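Local atomic coordinates of endoglucanase A (Clostridium acetobutylicum, PDB entry 3IK2), a protein that probably hydrolyses internal beta-1,4 linkages of cellulose and related glucans, as a family 44 glycoside hydrolase with a TIM-like barrel. Residues 23-28 / 383-388; 301-306 / 364-369. One frame throughout, in Å; residues are numbered along the deposited sequence.

The chain starts with strand 2-15 of the nine-stranded sheet and then enters the barrel through strand 22-23. Interaction 1 joins the end of that strand and the loop after it to strand 379-384, the last of the eight parallel strands, and so closes a loop of more than 350 residues that holds the rest of the barrel. Interaction 2 lies wholly inside this loop: helix 297-305, from the excursion after strand 273-278, packs on helix 361-376, which leads directly into strand 379-384. The two contacts therefore nest, with centres about 17 Å apart, and they touch where Tyr384 CD1 meets Gln367 OE1 at 3.8 Å.

Interaction 1. Residues 23-28 / 383-388; sequences TNQDFS and TYWECN
Residues 23-28 and 383-388 meet in a parallel strand pairing that passes into a loop contact where the first and last strands of the barrel adjoin, with Thr23 bridged to Tyr384. Tyr384 O takes two donors from Asn24: the backbone N at 2.8 Å, nearly along the C=O axis, and the side-chain ND2 at 2.9 Å, from above the carbonyl plane. Asparagine suits this place because its short side chain reaches back to the same carbonyl, while Arg36 NH1 binds OD1 and ND2 also reaches Ser351 O. This is the seam that closes an eight-stranded TIM-like barrel, strand 379-384 lying beside strand 22-23. Beyond the strand ends the longer side chain of Gln25 takes over: it bends at chi2 (82°), bringing OE1 to Glu386 N at 2.7 Å. The N-H points almost straight at OE1 but stands above the amide plane, 51° out of it. The same bend lays NE2 over one face of the Trp385 indole, 3.5 Å from CE2. On the sheet face that carries Thr23 and Tyr384, Thr23 OG1 lies at the tyrosine ring edge and Phe27 joins in, CZ reaching Tyr384 CD2 at 3.5 Å with the rings oblique at 42°; Val395 of helix 393-403 touches both rings.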
ATOM      1  N   THR A  23      -1.793  -4.957  -4.663  1.00  5.38           N
ATOM      2  CA  THR A  23      -1.544  -4.030  -5.757  1.00  4.50           C
ATOM      3  C   THR A  23      -2.764  -3.142  -6.078  1.00  4.73           C
ATOM      4  O   THR A  23      -3.896  -3.514  -5.756  1.00  5.29           O
ATOM      5  CB  THR A  23      -1.044  -4.793  -7.007  1.00  4.89           C
ATOM      6  OG1 THR A  23      -0.503  -3.857  -7.960  1.00  3.24           O
ATOM      7  CG2 THR A  23      -2.193  -5.649  -7.616  1.00  3.44           C
ATOM      8  N   ASN A  24      -2.501  -1.983  -6.697  1.00  4.75           N
ATOM      9  CA  ASN A  24      -3.499  -1.096  -7.341  1.00  5.10           C
ATOM     10  C   ASN A  24      -3.677  -1.441  -8.833  1.00  5.62           C
ATOM     11  O   ASN A  24      -4.641  -1.003  -9.465  1.00  4.70           O
ATOM     12  CB  ASN A  24      -3.033   0.363  -7.319  1.00  4.95           C
ATOM     13  CG  ASN A  24      -3.173   1.031  -5.961  1.00  6.64           C
ATOM     14  OD1 ASN A  24      -4.280   1.539  -5.660  1.00  6.51           O
ATOM     15  ND2 ASN A  24      -2.155   1.104  -5.233  1.00  6.89           N
ATOM     16  N   GLN A  25      -2.709  -2.184  -9.381  1.00  6.38           N
ATOM     17  CA  GLN A  25      -2.675  -2.530 -10.793  1.00  7.12           C
ATOM     18  C   GLN A  25      -2.335  -3.991 -10.908  1.00  6.80           C
ATOM     19  O   GLN A  25      -1.333  -4.444 -10.364  1.00  6.59           O
ATOM     20  CB  GLN A  25      -1.668  -1.663 -11.614  1.00  7.79           C
ATOM     21  CG  GLN A  25      -2.112  -0.193 -11.868  1.00  7.98           C
ATOM     22  CD  GLN A  25      -1.823   0.703 -10.674  1.00  8.37           C
ATOM     23  OE1 GLN A  25      -0.912   0.430  -9.886  1.00  9.79           O
ATOM     24  NE2 GLN A  25      -2.626   1.749 -10.505  1.00  8.43           N
ATOM     25  N   ASP A  26      -3.176  -4.729 -11.628  1.00  6.16           N
ATOM     26  CA  ASP A  26      -2.905  -6.141 -11.862  1.00  6.81           C
ATOM     27  C   ASP A  26      -1.615  -6.431 -12.634  1.00  5.97           C
ATOM     28  O   ASP A  26      -1.268  -5.733 -13.557  1.00  5.16           O
ATOM     29  CB  ASP A  26      -4.095  -6.821 -12.530  1.00  6.26           C
ATOM     30  CG  ASP A  26      -5.251  -6.998 -11.567  1.00 10.22           C
ATOM     31  OD1 ASP A  26      -5.000  -7.321 -10.362  1.00 12.27           O
ATOM     32  OD2 ASP A  26      -6.392  -6.769 -12.008  1.00 11.19           O
ATOM     33  N   PHE A  27      -0.971  -7.521 -12.242  1.00  6.69           N
ATOM     34  CA  PHE A  27       0.241  -8.024 -12.849  1.00  6.77           C
ATOM     35  C   PHE A  27      -0.048  -9.149 -13.806  1.00  7.83           C
ATOM     36  O   PHE A  27      -0.905 -10.019 -13.540  1.00  8.37           O
ATOM     37  CB  PHE A  27       1.149  -8.536 -11.758  1.00  6.00           C
ATOM     38  CG  PHE A  27       1.580  -7.472 -10.785  1.00  6.95           C
ATOM     39  CD1 PHE A  27       1.325  -7.614  -9.417  1.00  5.83           C
ATOM     40  CD2 PHE A  27       2.259  -6.339 -11.233  1.00  6.58           C
ATOM     41  CE1 PHE A  27       1.760  -6.658  -8.501  1.00  4.68           C
ATOM     42  CE2 PHE A  27       2.685  -5.352 -10.325  1.00  5.22           C
ATOM     43  CZ  PHE A  27       2.432  -5.520  -8.958  1.00  4.73           C
ATOM     44  N   SER A  28       0.658  -9.142 -14.931  1.00  8.52           N
ATOM     45  CA  SER A  28       0.502 -10.218 -15.922  1.00  9.61           C
ATOM     46  C   SER A  28       0.827 -11.573 -15.297  1.00  9.77           C
ATOM     47  O   SER A  28       0.134 -12.559 -15.564  1.00 10.27           O
ATOM     48  CB  SER A  28       1.359  -9.959 -17.193  1.00  9.69           C
ATOM     49  OG  SER A  28       2.717  -9.706 -16.823  1.00 10.06           O
ATOM     50  N   THR A 383      -0.459  -1.684  -0.999  1.00  6.02           N
ATOM     51  CA  THR A 383      -0.778  -1.829  -2.396  1.00  5.99           C
ATOM     52  C   THR A 383       0.201  -0.957  -3.227  1.00  6.48           C
ATOM     53  O   THR A 383       0.280   0.274  -3.089  1.00  6.59           O
ATOM     54  CB  THR A 383      -2.291  -1.567  -2.726  1.00  6.53           C
ATOM     55  OG1 THR A 383      -2.799  -0.464  -1.975  1.00  6.99           O
ATOM     56  CG2 THR A 383      -3.152  -2.779  -2.392  1.00  4.16           C
ATOM     57  N   TYR A 384       1.003  -1.648  -4.028  1.00  5.55           N
ATOM     58  CA  TYR A 384       1.904  -1.056  -4.978  1.00  5.86           C
ATOM     59  C   TYR A 384       1.089  -0.262  -6.005  1.00  6.35           C
ATOM     60  O   TYR A 384      -0.049  -0.634  -6.315  1.00  6.40           O
ATOM     61  CB  TYR A 384       2.630  -2.224  -5.645  1.00  5.92           C
ATOM     62  CG  TYR A 384       3.386  -1.910  -6.905  1.00  6.29           C
ATOM     63  CD1 TYR A 384       4.709  -1.464  -6.841  1.00  5.55           C
ATOM     64  CD2 TYR A 384       2.800  -2.099  -8.152  1.00  4.85           C
ATOM     65  CE1 TYR A 384       5.407  -1.185  -7.971  1.00  6.92           C
ATOM     66  CE2 TYR A 384       3.506  -1.828  -9.308  1.00  5.42           C
ATOM     67  CZ  TYR A 384       4.819  -1.375  -9.203  1.00  6.24           C
ATOM     68  OH  TYR A 384       5.563  -1.097 -10.332  1.00  4.67           O
ATOM     69  N   TRP A 385       1.674   0.840  -6.494  1.00  6.86           N
ATOM     70  CA  TRP A 385       1.121   1.683  -7.545  1.00  6.29           C
ATOM     71  C   TRP A 385       2.114   1.701  -8.725  1.00  6.66           C
ATOM     72  O   TRP A 385       3.278   2.072  -8.553  1.00  7.15           O
ATOM     73  CB  TRP A 385       0.834   3.133  -7.078  1.00  5.54           C
ATOM     74  CG  TRP A 385       0.128   3.917  -8.153  1.00  4.03           C
ATOM     75  CD1 TRP A 385       0.716   4.554  -9.225  1.00  3.98           C
ATOM     76  CD2 TRP A 385      -1.305   4.134  -8.294  1.00  4.12           C
ATOM     77  NE1 TRP A 385      -0.261   5.130 -10.024  1.00  5.42           N
ATOM     78  CE2 TRP A 385      -1.501   4.893  -9.474  1.00  5.09           C
ATOM     79  CE3 TRP A 385      -2.431   3.776  -7.528  1.00  5.86           C
ATOM     80  CZ2 TRP A 385      -2.779   5.274  -9.922  1.00  5.08           C
ATOM     81  CZ3 TRP A 385      -3.714   4.161  -7.976  1.00  4.37           C
ATOM     82  CH2 TRP A 385      -3.867   4.903  -9.157  1.00  4.27           C
ATOM     83  N   GLU A 386       1.624   1.287  -9.895  1.00  5.88           N
ATOM     84  CA  GLU A 386       2.372   1.193 -11.136  1.00  6.78           C
ATOM     85  C   GLU A 386       2.749   2.562 -11.691  1.00  7.30           C
ATOM     86  O   GLU A 386       1.870   3.400 -11.912  1.00  6.65           O
ATOM     87  CB  GLU A 386       1.525   0.442 -12.174  1.00  6.29           C
ATOM     88  CG  GLU A 386       2.209   0.281 -13.552  1.00  7.33           C
ATOM     89  CD  GLU A 386       3.583  -0.289 -13.451  1.00  8.80           C
ATOM     90  OE1 GLU A 386       4.470   0.160 -14.214  1.00  7.24           O
ATOM     91  OE2 GLU A 386       3.782  -1.204 -12.613  1.00 10.36           O
ATOM     92  N   CYS A 387       4.052   2.788 -11.902  1.00  9.01           N
ATOM     93  CA  CYS A 387       4.531   4.059 -12.454  1.00 10.12           C
ATOM     94  C   CYS A 387       5.297   3.993 -13.784  1.00 11.03           C
ATOM     95  O   CYS A 387       5.868   5.009 -14.195  1.00 11.53           O
ATOM     96  CB  CYS A 387       5.385   4.788 -11.427  1.00  9.91           C
ATOM     97  SG  CYS A 387       4.477   5.166  -9.918  1.00 11.65           S
ATOM     98  N   ASN A 388       5.336   2.831 -14.442  1.00 10.90           N
ATOM     99  CA  ASN A 388       6.144   2.679 -15.640  1.00 12.16           C
ATOM    100  C   ASN A 388       5.469   1.900 -16.782  1.00 12.08           C
ATOM    101  O   ASN A 388       6.095   1.036 -17.379  1.00 12.27           O
ATOM    102  CB  ASN A 388       7.493   2.004 -15.281  1.00 12.80           C
ATOM    103  CG  ASN A 388       8.605   2.311 -16.298  1.00 15.30           C
ATOM    104  OD1 ASN A 388       8.544   3.312 -17.031  1.00 14.87           O
ATOM    105  ND2 ASN A 388       9.631   1.455 -16.327  1.00 16.17           N
TER

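Interaction 2. Residues 301-306 / 364-369; sequences KARMQA and GIAQAD
Met304 packs its side chain on Ile365, while Ala366 CB faces the helix backbone at Met304 CA; these three residues make most of a small, buried contact between two nearly parallel helical segments, whose axes come within 8.4 Å and whose directions differ by 11°. Methionine's flexible, unbranched chain crosses the Ile365 side chain at a slant: CG and SD both rest on the CG2 branch of Ile365, CG at 3.8 Å. Ile365 CG2 is turned anti to its own backbone N, which places this methyl against the thioether, while the CG1 branch carries CD1 to SD. Ala366 sits where the backbones are nearest, its CA 4.5 Å from that of Met304. The small methyl permits this approach, and Ala366 CB lies 3.5 Å from Arg303 O and also touches the aliphatic CG of Arg303, whose guanidinium goes elsewhere, to Val289 O among others. At the far end a water bridges Met304 O and Asp369 OD2, though both legs are short and its exact position is less sure; Tyr430 and Ser428 hold Asp369 OD1. The arrangement is close helix packing on the outside of a TIM-like barrel, joining helix 297-305 to the barrel helix 361-376 beside the nine-stranded sheet.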
ATOM      1  N   LYS A 301      21.622   2.542  -6.615  1.00  8.77           N
ATOM      2  CA  LYS A 301      22.117   2.194  -5.267  1.00  9.26           C
ATOM      3  C   LYS A 301      21.257   2.784  -4.162  1.00  9.17           C
ATOM      4  O   LYS A 301      20.880   2.089  -3.231  1.00  9.48           O
ATOM      5  CB  LYS A 301      23.577   2.632  -5.084  1.00  8.97           C
ATOM      6  CG  LYS A 301      24.524   1.714  -5.765  1.00 10.68           C
ATOM      7  CD  LYS A 301      25.949   2.251  -5.798  1.00 14.59           C
ATOM      8  CE  LYS A 301      26.863   1.208  -6.413  1.00 16.35           C
ATOM      9  NZ  LYS A 301      28.218   1.748  -6.718  1.00 17.36           N
ATOM     10  N   ALA A 302      20.982   4.080  -4.267  1.00  9.06           N
ATOM     11  CA  ALA A 302      20.078   4.755  -3.370  1.00  9.03           C
ATOM     12  C   ALA A 302      18.714   4.074  -3.317  1.00  9.47           C
ATOM     13  O   ALA A 302      18.068   4.076  -2.249  1.00 10.20           O
ATOM     14  CB  ALA A 302      19.919   6.212  -3.800  1.00  9.04           C
ATOM     15  N   ARG A 303      18.270   3.532  -4.461  1.00  9.13           N
ATOM     16  CA  ARG A 303      16.965   2.874  -4.578  1.00  9.30           C
ATOM     17  C   ARG A 303      16.852   1.688  -3.635  1.00  9.20           C
ATOM     18  O   ARG A 303      15.896   1.586  -2.885  1.00  9.74           O
ATOM     19  CB  ARG A 303      16.688   2.439  -6.028  1.00  8.85           C
ATOM     20  CG  ARG A 303      15.392   1.639  -6.241  1.00 10.47           C
ATOM     21  CD  ARG A 303      15.071   1.368  -7.738  1.00  9.05           C
ATOM     22  NE  ARG A 303      14.942   2.614  -8.471  1.00  8.42           N
ATOM     23  CZ  ARG A 303      15.792   3.040  -9.409  1.00 11.10           C
ATOM     24  NH1 ARG A 303      16.846   2.300  -9.756  1.00 12.28           N
ATOM     25  NH2 ARG A 303      15.585   4.211 -10.006  1.00 10.23           N
ATOM     26  N   MET A 304      17.846   0.801  -3.675  1.00  9.95           N
ATOM     27  CA  MET A 304      17.896  -0.396  -2.820  1.00  8.92           C
ATOM     28  C   MET A 304      18.101  -0.076  -1.352  1.00  8.67           C
ATOM     29  O   MET A 304      17.653  -0.820  -0.504  1.00  8.23           O
ATOM     30  CB  MET A 304      18.992  -1.351  -3.318  1.00  9.48           C
ATOM     31  CG  MET A 304      18.786  -1.801  -4.766  1.00  7.46           C
ATOM     32  SD  MET A 304      20.085  -2.928  -5.337  1.00  8.24           S
ATOM     33  CE  MET A 304      21.413  -1.763  -5.732  1.00  7.15           C
ATOM     34  N   GLN A 305      18.756   1.048  -1.053  1.00  8.81           N
ATOM     35  CA  GLN A 305      18.890   1.526   0.338  1.00  8.64           C
ATOM     36  C   GLN A 305      17.638   2.233   0.858  1.00  7.41           C
ATOM     37  O   GLN A 305      17.424   2.319   2.068  1.00  7.04           O
ATOM     38  CB  GLN A 305      20.098   2.474   0.487  1.00  8.11           C
ATOM     39  CG  GLN A 305      21.466   1.874   0.075  1.00  9.19           C
ATOM     40  CD  GLN A 305      21.759   0.545   0.741  1.00 10.46           C
ATOM     41  OE1 GLN A 305      21.301   0.294   1.847  1.00 12.61           O
ATOM     42  NE2 GLN A 305      22.528  -0.329   0.061  1.00  8.99           N
ATOM     43  N   ALA A 306      16.838   2.773  -0.056  1.00  7.44           N
ATOM     44  CA  ALA A 306      15.739   3.674   0.307  1.00  7.18           C
ATOM     45  C   ALA A 306      14.717   3.046   1.279  1.00  7.88           C
ATOM     46  O   ALA A 306      14.241   3.731   2.179  1.00  8.03           O
ATOM     47  CB  ALA A 306      15.049   4.258  -0.942  1.00  6.08           C
ATOM     48  N   GLY A 364      13.607  -4.515  -8.403  1.00  8.20           N
ATOM     49  CA  GLY A 364      13.158  -5.781  -7.768  1.00  8.25           C
ATOM     50  C   GLY A 364      13.667  -5.980  -6.347  1.00  7.86           C
ATOM     51  O   GLY A 364      12.972  -6.495  -5.484  1.00  7.66           O
ATOM     52  N   ILE A 365      14.909  -5.581  -6.098  1.00  8.52           N
ATOM     53  CA  ILE A 365      15.503  -5.764  -4.782  1.00  7.43           C
ATOM     54  C   ILE A 365      14.820  -4.800  -3.819  1.00  7.29           C
ATOM     55  O   ILE A 365      14.466  -5.181  -2.683  1.00  7.36           O
ATOM     56  CB  ILE A 365      17.056  -5.556  -4.834  1.00  7.81           C
ATOM     57  CG1 ILE A 365      17.730  -6.842  -5.387  1.00  7.72           C
ATOM     58  CG2 ILE A 365      17.613  -5.128  -3.447  1.00  6.03           C
ATOM     59  CD1 ILE A 365      19.233  -6.768  -5.645  1.00  8.62           C
ATOM     60  N   ALA A 366      14.595  -3.567  -4.280  1.00  6.60           N
ATOM     61  CA  ALA A 366      13.953  -2.559  -3.433  1.00  6.57           C
ATOM     62  C   ALA A 366      12.498  -2.924  -3.091  1.00  5.47           C
ATOM     63  O   ALA A 366      12.057  -2.724  -1.963  1.00  6.42           O
ATOM     64  CB  ALA A 366      14.040  -1.179  -4.050  1.00  6.45           C
ATOM     65  N   GLN A 367      11.782  -3.470  -4.065  1.00  5.72           N
ATOM     66  CA  GLN A 367      10.428  -4.009  -3.884  1.00  5.31           C
ATOM     67  C   GLN A 367      10.410  -5.231  -2.957  1.00  5.26           C
ATOM     68  O   GLN A 367       9.543  -5.329  -2.080  1.00  4.89           O
ATOM     69  CB  GLN A 367       9.808  -4.366  -5.235  1.00  5.19           C
ATOM     70  CG  GLN A 367       8.339  -4.890  -5.151  1.00  5.87           C
ATOM     71  CD  GLN A 367       7.335  -3.883  -4.550  1.00  7.05           C
ATOM     72  OE1 GLN A 367       7.525  -2.669  -4.637  1.00  7.32           O
ATOM     73  NE2 GLN A 367       6.258  -4.401  -3.931  1.00  7.50           N
ATOM     74  N   ALA A 368      11.362  -6.160  -3.153  1.00  5.02           N
ATOM     75  CA  ALA A 368      11.490  -7.314  -2.249  1.00  4.94           C
ATOM     76  C   ALA A 368      11.789  -6.859  -0.828  1.00  4.98           C
ATOM     77  O   ALA A 368      11.248  -7.412   0.146  1.00  6.51           O
ATOM     78  CB  ALA A 368      12.536  -8.335  -2.745  1.00  3.95           C
ATOM     79  N   ASP A 369      12.599  -5.825  -0.709  1.00  5.76           N
ATOM     80  CA  ASP A 369      12.979  -5.307   0.600  1.00  6.30           C
ATOM     81  C   ASP A 369      11.800  -4.633   1.263  1.00  6.22           C
ATOM     82  O   ASP A 369      11.564  -4.855   2.455  1.00  7.94           O
ATOM     83  CB  ASP A 369      14.179  -4.353   0.484  1.00  6.19           C
ATOM     84  CG  ASP A 369      14.826  -4.048   1.829  1.00  7.67           C
ATOM     85  OD1 ASP A 369      14.857  -4.918   2.683  1.00 11.41           O
ATOM     86  OD2 ASP A 369      15.304  -2.924   2.064  1.00 13.20           O
TER
HETATM   87  O   HOH W   1      17.490  -1.704   1.808  1.00  6.11           O